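RidA family protein (Mycobacterium tuberculosis, PDB 3I7T) is of unknown function but forms a homotrimer of the YjgF/YER057c/UK114 family, some members of which hydrolyse reactive enamines and imines. Local coordinates at residues 7-12 with 19-24; 32-37 with 49-54; 40-45 with 79-84; 67-72 with 95-100. One frame throughout, in Å; residues are numbered along the deposited sequence.

Contact 1 (7-12 with 19-24); sequences VSSGSE and YSRAVR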
loop_
_atom_site.group_PDB
_atom_site.type_symbol
_atom_site.label_atom_id
_atom_site.label_comp_id
_atom_site.label_asym_id
_atom_site.label_seq_id
_atom_site.Cartn_x
_atom_site.Cartn_y
_atom_site.Cartn_z
ATOM N N VAL A 7 4.676 1.522 -18.742
ATOM C CA VAL A 7 3.514 1.253 -19.547
ATOM C C VAL A 7 2.507 2.374 -19.320
ATOM O O VAL A 7 2.201 2.727 -18.182
ATOM C CB VAL A 7 2.874 -0.110 -19.169
ATOM C CG1 VAL A 7 1.564 -0.352 -19.962
ATOM C CG2 VAL A 7 3.887 -1.259 -19.368
ATOM N N SER A 8 2.002 2.927 -20.417
ATOM C CA SER A 8 0.995 3.975 -20.374
ATOM C C SER A 8 -0.243 3.493 -21.129
ATOM O O SER A 8 -0.128 2.696 -22.053
ATOM C CB SER A 8 1.530 5.224 -21.058
ATOM O OG SER A 8 0.458 6.051 -21.492
ATOM N N SER A 9 -1.426 3.958 -20.736
ATOM C CA SER A 9 -2.649 3.584 -21.453
ATOM C C SER A 9 -3.111 4.730 -22.350
ATOM O O SER A 9 -4.071 4.590 -23.112
ATOM C CB SER A 9 -3.757 3.207 -20.477
ATOM O OG SER A 9 -4.073 4.312 -19.648
ATOM N N GLY A 10 -2.427 5.868 -22.259
ATOM C CA GLY A 10 -2.779 7.031 -23.065
ATOM C C GLY A 10 -3.915 7.868 -22.481
ATOM O O GLY A 10 -4.377 8.816 -23.110
ATOM N N SER A 11 -4.370 7.533 -21.277
ATOM C CA SER A 11 -5.491 8.239 -20.680
ATOM C C SER A 11 -5.102 9.663 -20.275
ATOM O O SER A 11 -3.925 9.953 -20.035
ATOM C CB SER A 11 -5.995 7.494 -19.455
ATOM O OG SER A 11 -5.089 7.694 -18.394
ATOM N N GLU A 12 -6.102 10.543 -20.196
ATOM C CA GLU A 12 -5.895 11.924 -19.749
ATOM C C GLU A 12 -5.425 11.978 -18.299
ATOM O O GLU A 12 -4.627 12.833 -17.916
ATOM C CB GLU A 12 -7.200 12.711 -19.838
ATOM C CG GLU A 12 -6.992 14.162 -20.155
ATOM C CD GLU A 12 -6.448 14.314 -21.551
ATOM O OE1 GLU A 12 -6.865 13.513 -22.421
ATOM O OE2 GLU A 12 -5.600 15.203 -21.774
ATOM N N TYR A 19 1.737 9.799 -14.087
ATOM C CA TYR A 19 1.975 8.458 -13.534
ATOM C C TYR A 19 1.839 7.411 -14.654
ATOM O O TYR A 19 1.267 7.697 -15.711
ATOM C CB TYR A 19 1.015 8.153 -12.367
ATOM C CG TYR A 19 -0.395 7.706 -12.770
ATOM C CD1 TYR A 19 -0.697 6.352 -12.923
ATOM C CD2 TYR A 19 -1.423 8.638 -12.976
ATOM C CE1 TYR A 19 -1.976 5.929 -13.290
ATOM C CE2 TYR A 19 -2.707 8.231 -13.336
ATOM C CZ TYR A 19 -2.981 6.871 -13.494
ATOM O OH TYR A 19 -4.258 6.447 -13.853
ATOM N N SER A 20 2.370 6.211 -14.417
ATOM C CA SER A 20 2.314 5.120 -15.381
ATOM C C SER A 20 1.359 4.038 -14.916
ATOM O O SER A 20 1.116 3.877 -13.726
ATOM C CB SER A 20 3.697 4.491 -15.562
ATOM O OG SER A 20 4.612 5.392 -16.137
ATOM N N ARG A 21 0.825 3.279 -15.861
ATOM C CA ARG A 21 -0.001 2.133 -15.523
ATOM C C ARG A 21 0.859 1.064 -14.829
ATOM O O ARG A 21 0.439 0.470 -13.834
ATOM C CB ARG A 21 -0.653 1.567 -16.791
ATOM C CG ARG A 21 -1.826 2.389 -17.316
ATOM C CD ARG A 21 -3.056 2.173 -16.448
ATOM N NE ARG A 21 -3.274 0.752 -16.221
ATOM C CZ ARG A 21 -3.735 0.230 -15.088
ATOM N NH1 ARG A 21 -4.038 1.017 -14.063
ATOM N NH2 ARG A 21 -3.888 -1.089 -14.981
ATOM N N ALA A 22 2.061 0.823 -15.365
ATOM C CA ALA A 22 2.997 -0.128 -14.773
ATOM C C ALA A 22 4.440 0.323 -14.965
ATOM O O ALA A 22 4.773 0.965 -15.969
ATOM C CB ALA A 22 2.806 -1.500 -15.361
ATOM N N VAL A 23 5.296 -0.025 -14.008
ATOM C CA VAL A 23 6.724 0.216 -14.150
ATOM C C VAL A 23 7.462 -1.055 -13.779
ATOM O O VAL A 23 7.095 -1.717 -12.808
ATOM C CB VAL A 23 7.184 1.399 -13.259
ATOM C CG1 VAL A 23 8.707 1.617 -13.373
ATOM C CG2 VAL A 23 6.447 2.650 -13.670
ATOM N N ARG A 24 8.477 -1.399 -14.576
ATOM C CA ARG A 24 9.362 -2.538 -14.321
ATOM C C ARG A 24 10.832 -2.069 -14.210
ATOM O O ARG A 24 11.300 -1.324 -15.063
ATOM C CB ARG A 24 9.221 -3.588 -15.446
ATOM C CG ARG A 24 10.315 -4.687 -15.418
ATOM C CD ARG A 24 10.139 -5.733 -16.523
ATOM N NE ARG A 24 10.952 -6.937 -16.286
ATOM C CZ ARG A 24 10.630 -8.148 -16.731
ATOM N NH1 ARG A 24 9.514 -8.327 -17.437
ATOM N NH2 ARG A 24 11.409 -9.185 -16.462
#
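The flat groups joining Val7 to Arg21 and Ala22 are backbone carbonyls. The Val7 carbonyl is met at its oxygen end. Arg21 N gives Val7 O a hydrogen bond of 2.8 Å and arrives nearly in line with the carbonyl, at a C=O...N angle of 164°. Ala22 N adds a weak bond to the same Val7 O at 3.4 Å, and Ser20 CB rests against Val7 O at 3.5 Å. Val7 N in turn bonds Ala22 O at 2.8 Å, which makes Val7 and Ala22 an antiparallel hydrogen-bonded pair. The guanidinium of Arg21 turns out of the contact, and its NH1 bonds Thr34.

Two residues, Arg21 and Ala22, thus face the single residue Val7. This is a classic beta bulge. It sits where antiparallel strands 4-7 and 22-25 give way to the loop that leads to helix 12-17. Val7 and Ala22 lie on one face of the sheet, with Val7 CB 4.1 Å from Ala22 CB. Helix 41-58 covers this face through Gln58 and Ala55.

Farther along, Arg21 CG lies beside Ser9 OG at 3.8 Å. The Arg21 chain bends at its second and third torsions, so CG and CD pass Ser9 OG while the guanidinium leads away to Thr34. Ser9 OG itself bonds Glu14. Ser8 OG accepts Gly10 N at 3.0 Å, an ST turn, and Ser11 caps helix 12-17 at Glu14 N.

The chemistry implies that the two segments are joined mainly by main-chain bonds, with the loop serines spending their hydroxyls on shaping the loop. Ser20 OG instead bonds Arg94 O of the second subunit, which places the bulge next to a trimer interface.

Contact 2 (32-37 with 49-54); sequences AGTTGS and LRRIEI
Thr34 and Arg51 meet mainly by van der Waals packing. Thr34 CG2 lies 3.7 Å from Arg51 CB, and the two side chains cross obliquely. The methyl is anti to the Thr34 backbone N (chi1 -54° for OG1), which directs it at the base of the arginine. The other branch of Thr34 faces Ile52, with OG1 at 3.6 Å from Ile52 CG1. Ile52 goes on to pack against Ile114 and Ala116 of strand 112-119, so its chain is shared between two neighbouring strands. The aliphatic stem of Arg51 runs extended from CG to NE alongside Thr35 and Gly36, and its CD packs 3.4 Å from Thr35 O.

The polar contacts lie at the end of the Arg51 chain. The guanidinium reaches on to Ser37, where Arg51 NH2 stands 3.0 Å from Ser37 OG. The charge of Arg51 is met chiefly by Asp47, through a salt bridge from NE. The same carboxylate oxygen of Asp47 also takes Ser37 N, so one acid holds both the arginine and the loop.

Hydrogen bonds also form inside each segment. Thr34 OG1 bonds Ala32 O at 2.9 Å, from 40° above that carbonyl plane. The hydroxyl also serves Arg21, so the buried oxygen has two partners beside the isoleucine. Within the helix, Glu53 N bonds Leu49 O at 3.0 Å.

The axes of 32-35 and 49-54 come within 7.9 Å, at 138° to one another. A helix lying across a mixed sheet in this way is the basic alpha/beta layering of the YjgF-like fold, and here helix 41-58 covers its middle.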
loop_
_atom_site.group_PDB
_atom_site.type_symbol
_atom_site.label_atom_id
_atom_site.label_comp_id
_atom_site.label_asym_id
_atom_site.label_seq_id
_atom_site.Cartn_x
_atom_site.Cartn_y
_atom_site.Cartn_z
ATOM N N ALA A 32 -0.269 0.448 -11.098
ATOM C CA ALA A 32 -1.083 1.519 -10.523
ATOM C C ALA A 32 -2.407 1.001 -9.967
ATOM O O ALA A 32 -2.885 -0.059 -10.376
ATOM C CB ALA A 32 -1.371 2.591 -11.606
ATOM N N GLY A 33 -3.002 1.761 -9.050
ATOM C CA GLY A 33 -4.395 1.511 -8.663
ATOM C C GLY A 33 -5.211 1.463 -9.941
ATOM O O GLY A 33 -5.117 2.362 -10.791
ATOM N N THR A 34 -6.001 0.406 -10.093
ATOM C CA THR A 34 -6.766 0.221 -11.305
ATOM C C THR A 34 -8.247 0.070 -11.032
ATOM O O THR A 34 -8.643 -0.759 -10.228
ATOM C CB THR A 34 -6.318 -1.056 -12.019
ATOM O OG1 THR A 34 -4.899 -0.997 -12.214
ATOM C CG2 THR A 34 -7.032 -1.187 -13.364
ATOM N N THR A 35 -9.071 0.843 -11.735
ATOM C CA THR A 35 -10.509 0.660 -11.624
ATOM C C THR A 35 -11.051 0.000 -12.885
ATOM O O THR A 35 -10.323 -0.220 -13.871
ATOM C CB THR A 35 -11.233 1.990 -11.392
ATOM O OG1 THR A 35 -10.957 2.862 -12.493
ATOM C CG2 THR A 35 -10.774 2.643 -10.099
ATOM N N GLY A 36 -12.335 -0.322 -12.863
ATOM C CA GLY A 36 -12.921 -1.063 -13.966
ATOM C C GLY A 36 -14.208 -0.469 -14.477
ATOM O O GLY A 36 -14.935 0.185 -13.739
ATOM N N SER A 37 -14.474 -0.696 -15.760
ATOM C CA SER A 37 -15.766 -0.384 -16.341
ATOM C C SER A 37 -16.770 -1.460 -15.922
ATOM O O SER A 37 -16.394 -2.519 -15.417
ATOM C CB SER A 37 -15.670 -0.303 -17.871
ATOM O OG SER A 37 -14.573 0.502 -18.277
ATOM N N LEU A 49 -9.182 -6.288 -13.135
ATOM C CA LEU A 49 -8.168 -7.342 -13.193
ATOM C C LEU A 49 -7.711 -7.584 -14.615
ATOM O O LEU A 49 -6.553 -7.924 -14.838
ATOM C CB LEU A 49 -8.682 -8.640 -12.573
ATOM C CG LEU A 49 -8.866 -8.612 -11.051
ATOM C CD1 LEU A 49 -9.511 -9.903 -10.502
ATOM C CD2 LEU A 49 -7.544 -8.332 -10.371
ATOM N N ARG A 50 -8.617 -7.409 -15.580
ATOM C CA ARG A 50 -8.235 -7.508 -16.984
ATOM C C ARG A 50 -7.208 -6.428 -17.338
ATOM O O ARG A 50 -6.243 -6.701 -18.041
ATOM C CB ARG A 50 -9.442 -7.402 -17.916
ATOM C CG ARG A 50 -9.115 -7.848 -19.348
ATOM C CD ARG A 50 -9.940 -7.108 -20.377
ATOM N N ARG A 51 -7.423 -5.206 -16.862
ATOM C CA ARG A 51 -6.508 -4.109 -17.129
ATOM C C ARG A 51 -5.154 -4.306 -16.436
ATOM O O ARG A 51 -4.102 -3.984 -16.993
ATOM C CB ARG A 51 -7.140 -2.779 -16.720
ATOM C CG ARG A 51 -8.372 -2.414 -17.538
ATOM C CD ARG A 51 -9.223 -1.336 -16.843
ATOM N NE ARG A 51 -10.502 -1.211 -17.553
ATOM C CZ ARG A 51 -10.675 -0.483 -18.656
ATOM N NH1 ARG A 51 -9.667 0.225 -19.152
ATOM N NH2 ARG A 51 -11.856 -0.442 -19.248
ATOM N N ILE A 52 -5.178 -4.826 -15.218
ATOM C CA ILE A 52 -3.924 -5.214 -14.564
ATOM C C ILE A 52 -3.121 -6.211 -15.404
ATOM O O ILE A 52 -1.916 -6.033 -15.599
ATOM C CB ILE A 52 -4.197 -5.747 -13.161
ATOM C CG1 ILE A 52 -4.651 -4.572 -12.300
ATOM C CG2 ILE A 52 -2.944 -6.417 -12.564
ATOM C CD1 ILE A 52 -5.198 -4.938 -10.955
ATOM N N GLU A 53 -3.790 -7.250 -15.904
ATOM C CA GLU A 53 -3.156 -8.218 -16.792
ATOM C C GLU A 53 -2.562 -7.546 -18.032
ATOM O O GLU A 53 -1.424 -7.816 -18.396
ATOM C CB GLU A 53 -4.158 -9.296 -17.215
ATOM C CG GLU A 53 -3.506 -10.451 -17.967
ATOM C CD GLU A 53 -4.419 -11.672 -18.139
ATOM O OE1 GLU A 53 -5.616 -11.504 -18.444
ATOM O OE2 GLU A 53 -3.921 -12.809 -18.008
ATOM N N ILE A 54 -3.333 -6.669 -18.672
ATOM C CA ILE A 54 -2.874 -5.976 -19.870
ATOM C C ILE A 54 -1.616 -5.158 -19.566
ATOM O O ILE A 54 -0.637 -5.173 -20.337
ATOM C CB ILE A 54 -3.973 -5.049 -20.435
ATOM C CG1 ILE A 54 -5.168 -5.870 -20.930
ATOM C CG2 ILE A 54 -3.422 -4.167 -21.564
ATOM C CD1 ILE A 54 -6.344 -4.992 -21.386
#

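Contact 3 (40-45 with 79-84); sequences DIAAQT and WREVGE
Asp40 and Glu81 open a helix-helix contact of the alpha/beta layer, in which helices 41-58 and 79-90 lie on one face of the sheet. Their short segments run roughly the same way and cross at -32°. Asp40 OD1 stands 3.9 Å from Glu81 OE1, with the two carboxylate planes 84° apart. The like charges would repel, but a salt bridge from Arg78 to Asp40 OD2 probably eases this. Asp40 OD2 also accepts Ile41 N at 2.6 Å.

Ile41 comes next and points toward the other helix. Its CG2 branch lies on the stem of Glu81, 3.5 Å from Glu81 CB, and also touches that carboxylate. The Ile41 and Val82 side chains cross at about a right angle, and Ile41 also touches Val73 of strand 66-73. Ala42 adds its methyl, with CB 3.9 Å from Glu81 OE1. The Glu81 chain is extended beyond CG and so reaches over both Ile41 and Ala42.

One turn later Thr45 faces Val82. Its hydroxyl folds back beside its own backbone N, and OG1 bonds Ile41 O at 2.8 Å. Thr45 N reaches this carbonyl oxygen from the opposite face of its plane, so two donors grip it. Thr45 can then pack as an almost apolar group: OG1 lies 3.7 Å from Val82 CG2, and its methyl CG2 lies 3.9 Å from Val82 CG1.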
loop_
_atom_site.group_PDB
_atom_site.type_symbol
_atom_site.label_atom_id
_atom_site.label_comp_id
_atom_site.label_asym_id
_atom_site.label_seq_id
_atom_site.Cartn_x
_atom_site.Cartn_y
_atom_site.Cartn_z
ATOM N N ASP A 40 -21.723 -2.960 -12.051
ATOM C CA ASP A 40 -21.778 -3.438 -10.670
ATOM C C ASP A 40 -20.438 -3.986 -10.195
ATOM O O ASP A 40 -19.526 -4.195 -10.995
ATOM C CB ASP A 40 -22.875 -4.488 -10.496
ATOM C CG ASP A 40 -23.299 -4.662 -9.034
ATOM O OD1 ASP A 40 -24.169 -5.532 -8.786
ATOM O OD2 ASP A 40 -22.782 -3.938 -8.132
ATOM N N ILE A 41 -20.323 -4.223 -8.893
ATOM C CA ILE A 41 -19.020 -4.518 -8.330
ATOM C C ILE A 41 -18.335 -5.720 -8.979
ATOM O O ILE A 41 -17.142 -5.666 -9.251
ATOM C CB ILE A 41 -19.007 -4.577 -6.770
ATOM C CG1 ILE A 41 -17.656 -4.029 -6.256
ATOM C CG2 ILE A 41 -19.343 -5.981 -6.251
ATOM C CD1 ILE A 41 -17.436 -4.137 -4.749
ATOM N N ALA A 42 -19.070 -6.788 -9.265
ATOM C CA ALA A 42 -18.441 -7.938 -9.913
ATOM C C ALA A 42 -17.822 -7.565 -11.261
ATOM O O ALA A 42 -16.666 -7.861 -11.502
ATOM C CB ALA A 42 -19.420 -9.088 -10.080
ATOM N N ALA A 43 -18.595 -6.920 -12.134
ATOM C CA ALA A 43 -18.093 -6.573 -13.464
ATOM C C ALA A 43 -16.883 -5.649 -13.384
ATOM O O ALA A 43 -15.925 -5.792 -14.145
ATOM C CB ALA A 43 -19.197 -5.938 -14.290
ATOM N N GLN A 44 -16.937 -4.689 -12.463
ATOM C CA GLN A 44 -15.842 -3.740 -12.264
ATOM C C GLN A 44 -14.585 -4.431 -11.760
ATOM O O GLN A 44 -13.479 -4.097 -12.182
ATOM C CB GLN A 44 -16.262 -2.635 -11.298
ATOM C CG GLN A 44 -17.302 -1.675 -11.894
ATOM C CD GLN A 44 -17.445 -0.412 -11.064
ATOM O OE1 GLN A 44 -16.683 -0.179 -10.117
ATOM N NE2 GLN A 44 -18.432 0.408 -11.406
ATOM N N THR A 45 -14.744 -5.397 -10.857
ATOM C CA THR A 45 -13.580 -6.179 -10.416
ATOM C C THR A 45 -12.955 -6.968 -11.570
ATOM O O THR A 45 -11.743 -6.965 -11.744
ATOM C CB THR A 45 -13.952 -7.136 -9.274
ATOM O OG1 THR A 45 -14.631 -6.392 -8.262
ATOM C CG2 THR A 45 -12.704 -7.737 -8.674
ATOM N N TRP A 79 -17.915 -7.847 -0.046
ATOM C CA TRP A 79 -16.596 -8.457 -0.223
ATOM C C TRP A 79 -16.638 -9.780 -0.976
ATOM O O TRP A 79 -15.666 -10.150 -1.630
ATOM C CB TRP A 79 -15.871 -8.631 1.118
ATOM C CG TRP A 79 -16.476 -9.668 2.028
ATOM C CD1 TRP A 79 -17.439 -9.467 2.977
ATOM C CD2 TRP A 79 -16.147 -11.061 2.083
ATOM N NE1 TRP A 79 -17.731 -10.650 3.616
ATOM C CE2 TRP A 79 -16.955 -11.644 3.085
ATOM C CE3 TRP A 79 -15.256 -11.875 1.376
ATOM C CZ2 TRP A 79 -16.899 -13.003 3.401
ATOM C CZ3 TRP A 79 -15.201 -13.231 1.695
ATOM C CH2 TRP A 79 -16.024 -13.778 2.698
ATOM N N ARG A 80 -17.756 -10.491 -0.889
ATOM C CA ARG A 80 -17.854 -11.788 -1.546
ATOM C C ARG A 80 -17.949 -11.721 -3.055
ATOM O O ARG A 80 -17.391 -12.563 -3.737
ATOM C CB ARG A 80 -19.012 -12.600 -0.984
ATOM C CG ARG A 80 -18.560 -13.574 0.068
ATOM C CD ARG A 80 -19.671 -14.508 0.490
ATOM N NE ARG A 80 -19.245 -15.271 1.658
ATOM C CZ ARG A 80 -18.376 -16.276 1.610
ATOM N NH1 ARG A 80 -17.849 -16.650 0.448
ATOM N NH2 ARG A 80 -18.034 -16.908 2.725
ATOM N N GLU A 81 -18.661 -10.725 -3.573
ATOM C CA GLU A 81 -18.766 -10.523 -5.010
ATOM C C GLU A 81 -17.377 -10.246 -5.575
ATOM O O GLU A 81 -17.025 -10.721 -6.658
ATOM C CB GLU A 81 -19.714 -9.354 -5.329
ATOM C CG GLU A 81 -21.214 -9.702 -5.348
ATOM C CD GLU A 81 -22.083 -8.621 -6.044
ATOM O OE1 GLU A 81 -22.084 -8.514 -7.306
ATOM O OE2 GLU A 81 -22.781 -7.880 -5.312
ATOM N N VAL A 82 -16.590 -9.473 -4.829
ATOM C CA VAL A 82 -15.244 -9.109 -5.252
ATOM C C VAL A 82 -14.305 -10.300 -5.104
ATOM O O VAL A 82 -13.582 -10.653 -6.035
ATOM C CB VAL A 82 -14.701 -7.908 -4.442
ATOM C CG1 VAL A 82 -13.286 -7.584 -4.857
ATOM C CG2 VAL A 82 -15.579 -6.710 -4.654
ATOM N N GLY A 83 -14.338 -10.935 -3.933
ATOM C CA GLY A 83 -13.524 -12.122 -3.687
ATOM C C GLY A 83 -13.668 -13.223 -4.723
ATOM O O GLY A 83 -12.681 -13.833 -5.123
ATOM N N GLU A 84 -14.896 -13.497 -5.150
ATOM C CA GLU A 84 -15.146 -14.540 -6.138
ATOM C C GLU A 84 -14.358 -14.310 -7.416
ATOM O O GLU A 84 -13.797 -15.241 -7.989
ATOM C CB GLU A 84 -16.631 -14.614 -6.478
ATOM C CG GLU A 84 -17.467 -15.307 -5.432
ATOM C CD GLU A 84 -18.947 -15.204 -5.723
ATOM O OE1 GLU A 84 -19.333 -15.300 -6.913
ATOM O OE2 GLU A 84 -19.725 -15.027 -4.759
#

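Contact 4 (67-72 with 95-100); sequences VRTRIY and PVTSMV
Arg68 lies against Val96 with its guanidinium turned flat to the valine. Val96 CG2 sits 3.7 Å above the guanidinium plane, toward its rim. The Arg68 chain starts anti to its own backbone N (chi1 176°) and bends at the third torsion, which folds the guanidinium back over Val96. A water lies in the guanidinium plane, at the edge. It accepts from Arg68 NH1 at 2.9 Å and donates to Thr69 O and to Ser98 OG. This one water therefore ties both segments together.

Ile71 and Met99 meet at a slant on the other face of the sheet, with Ile71 CG2 4.0 Å from Met99 CG. Helix 79-90 covers this face, with Trp79 on Met99 and His86 on Ile71. Tyr72 and Val100 instead lie side by side and point the same way, Tyr72 CD1 being 3.8 Å from Val100 CG2.

The two backbones run parallel and keep a steady register. Thr69 N bonds Val96 O at 2.9 Å. Ile71 N bonds Ser98 O at 2.9 Å, and Val100 N bonds Ile71 O at 3.0 Å. They belong to the beta-alpha-beta unit of strand 66-73, helix 79-90 and strand 99-101.

The polar ends serve the trimer. Arg68 makes a salt bridge to Asp117 of the third subunit, while Arg70 and Ser98 both reach Glu115 of that subunit. The chemistry implies one largely apolar face under helix 79-90, with Thr69 bonded to His86. The other face carries buried charges, several paired across subunits, consistent with the homotrimer.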
loop_
_atom_site.group_PDB
_atom_site.type_symbol
_atom_site.label_atom_id
_atom_site.label_comp_id
_atom_site.label_asym_id
_atom_site.label_seq_id
_atom_site.Cartn_x
_atom_site.Cartn_y
_atom_site.Cartn_z
ATOM N N VAL A 67 2.594 -10.993 -6.586
ATOM C CA VAL A 67 2.850 -11.465 -5.228
ATOM C C VAL A 67 1.926 -10.767 -4.245
ATOM O O VAL A 67 1.688 -11.271 -3.138
ATOM C CB VAL A 67 4.326 -11.248 -4.776
ATOM C CG1 VAL A 67 5.305 -12.121 -5.614
ATOM C CG2 VAL A 67 4.709 -9.767 -4.839
ATOM N N ARG A 68 1.425 -9.602 -4.643
ATOM C CA ARG A 68 0.498 -8.841 -3.805
ATOM C C ARG A 68 -0.573 -8.112 -4.606
ATOM O O ARG A 68 -0.282 -7.485 -5.633
ATOM C CB ARG A 68 1.240 -7.820 -2.920
ATOM C CG ARG A 68 0.254 -6.955 -2.097
ATOM C CD ARG A 68 0.883 -5.746 -1.370
ATOM N NE ARG A 68 1.949 -6.066 -0.415
ATOM C CZ ARG A 68 1.753 -6.409 0.861
ATOM N NH1 ARG A 68 0.522 -6.543 1.356
ATOM N NH2 ARG A 68 2.792 -6.651 1.650
ATOM N N THR A 69 -1.816 -8.194 -4.134
ATOM C CA THR A 69 -2.867 -7.279 -4.584
ATOM C C THR A 69 -3.371 -6.481 -3.384
ATOM O O THR A 69 -3.190 -6.882 -2.228
ATOM C CB THR A 69 -4.054 -8.003 -5.245
ATOM O OG1 THR A 69 -4.574 -8.981 -4.334
ATOM C CG2 THR A 69 -3.643 -8.696 -6.541
ATOM N N ARG A 70 -3.996 -5.339 -3.657
ATOM C CA ARG A 70 -4.601 -4.542 -2.597
ATOM C C ARG A 70 -5.873 -4.018 -3.194
ATOM O O ARG A 70 -5.850 -3.474 -4.304
ATOM C CB ARG A 70 -3.684 -3.393 -2.181
ATOM C CG ARG A 70 -4.240 -2.528 -1.051
ATOM C CD ARG A 70 -3.194 -1.508 -0.541
ATOM N NE ARG A 70 -2.101 -2.175 0.171
ATOM C CZ ARG A 70 -0.877 -2.359 -0.320
ATOM N NH1 ARG A 70 0.031 -2.984 0.406
ATOM N NH2 ARG A 70 -0.552 -1.909 -1.522
ATOM N N ILE A 71 -6.977 -4.217 -2.471
ATOM C CA ILE A 71 -8.308 -3.929 -2.977
ATOM C C ILE A 71 -9.014 -2.886 -2.116
ATOM O O ILE A 71 -9.199 -3.089 -0.922
ATOM C CB ILE A 71 -9.169 -5.222 -3.000
ATOM C CG1 ILE A 71 -8.468 -6.329 -3.800
ATOM C CG2 ILE A 71 -10.581 -4.936 -3.547
ATOM C CD1 ILE A 71 -9.137 -7.664 -3.678
ATOM N N TYR A 72 -9.380 -1.765 -2.732
ATOM C CA TYR A 72 -10.221 -0.758 -2.105
ATOM C C TYR A 72 -11.637 -0.883 -2.630
ATOM O O TYR A 72 -11.855 -0.853 -3.840
ATOM C CB TYR A 72 -9.711 0.647 -2.432
ATOM C CG TYR A 72 -8.237 0.840 -2.180
ATOM C CD1 TYR A 72 -7.768 1.101 -0.905
ATOM C CD2 TYR A 72 -7.314 0.759 -3.216
ATOM C CE1 TYR A 72 -6.413 1.275 -0.651
ATOM C CE2 TYR A 72 -5.953 0.934 -2.976
ATOM C CZ TYR A 72 -5.512 1.191 -1.684
ATOM O OH TYR A 72 -4.161 1.366 -1.422
ATOM N N PRO A 95 -1.579 -14.636 -4.508
ATOM C CA PRO A 95 -0.773 -13.574 -3.955
ATOM C C PRO A 95 -1.359 -13.233 -2.586
ATOM O O PRO A 95 -2.449 -13.704 -2.258
ATOM C CB PRO A 95 -1.029 -12.425 -4.934
ATOM C CG PRO A 95 -2.472 -12.623 -5.342
ATOM C CD PRO A 95 -2.633 -14.132 -5.411
ATOM N N VAL A 96 -0.655 -12.450 -1.775
ATOM C CA VAL A 96 -1.288 -11.901 -0.564
ATOM C C VAL A 96 -2.240 -10.781 -0.986
ATOM O O VAL A 96 -2.064 -10.194 -2.055
ATOM C CB VAL A 96 -0.244 -11.372 0.430
ATOM C CG1 VAL A 96 0.870 -12.428 0.637
ATOM C CG2 VAL A 96 0.332 -10.022 -0.065
ATOM N N THR A 97 -3.284 -10.509 -0.201
ATOM C CA THR A 97 -4.089 -9.312 -0.450
ATOM C C THR A 97 -4.480 -8.614 0.819
ATOM O O THR A 97 -4.254 -9.109 1.924
ATOM C CB THR A 97 -5.503 -9.561 -1.028
ATOM O OG1 THR A 97 -5.769 -10.947 -1.244
ATOM C CG2 THR A 97 -5.774 -8.723 -2.240
ATOM N N SER A 98 -5.132 -7.477 0.616
ATOM C CA SER A 98 -5.868 -6.776 1.659
ATOM C C SER A 98 -7.104 -6.229 1.007
ATOM O O SER A 98 -7.094 -5.977 -0.184
ATOM C CB SER A 98 -5.039 -5.632 2.234
ATOM O OG SER A 98 -3.763 -6.126 2.591
ATOM N N MET A 99 -8.169 -6.045 1.781
ATOM C CA MET A 99 -9.358 -5.392 1.259
ATOM C C MET A 99 -9.858 -4.440 2.310
ATOM O O MET A 99 -10.168 -4.857 3.422
ATOM C CB MET A 99 -10.448 -6.419 0.948
ATOM C CG MET A 99 -11.639 -5.856 0.198
ATOM S SD MET A 99 -13.039 -7.019 0.101
ATOM C CE MET A 99 -12.333 -8.276 -0.950
ATOM N N VAL A 100 -9.945 -3.161 1.974
ATOM C CA VAL A 100 -10.482 -2.202 2.934
ATOM C C VAL A 100 -11.509 -1.297 2.295
ATOM O O VAL A 100 -11.474 -1.024 1.099
ATOM C CB VAL A 100 -9.413 -1.296 3.553
ATOM C CG1 VAL A 100 -8.416 -2.122 4.369
ATOM C CG2 VAL A 100 -8.730 -0.462 2.464
HETATM O O HOH W 1 -2.129 -6.531 0.301
#

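Overall arrangement
Contact 4 is wholly buried, whereas contacts 1, 2 and 3 are only partly so. Contacts 1 and 4 are both strand joins, antiparallel with a bulge in the first and parallel in the second, near opposite edges of the sheet as counted within one chain. Contacts 2 and 3 share helix 41-58, which packs on the sheet in one and on helix 79-90 in the other. Arg21 connects contact 1 to contact 2, its backbone O meeting Ala32 N. Val82 of contact 3 rests on Ile71 and Met99 of contact 4. Main-chain bonds dominate the strand pairs; side-chain packing dominates the helix contacts. Contacts 1 and 3 lie about 24 Å apart, centre to centre.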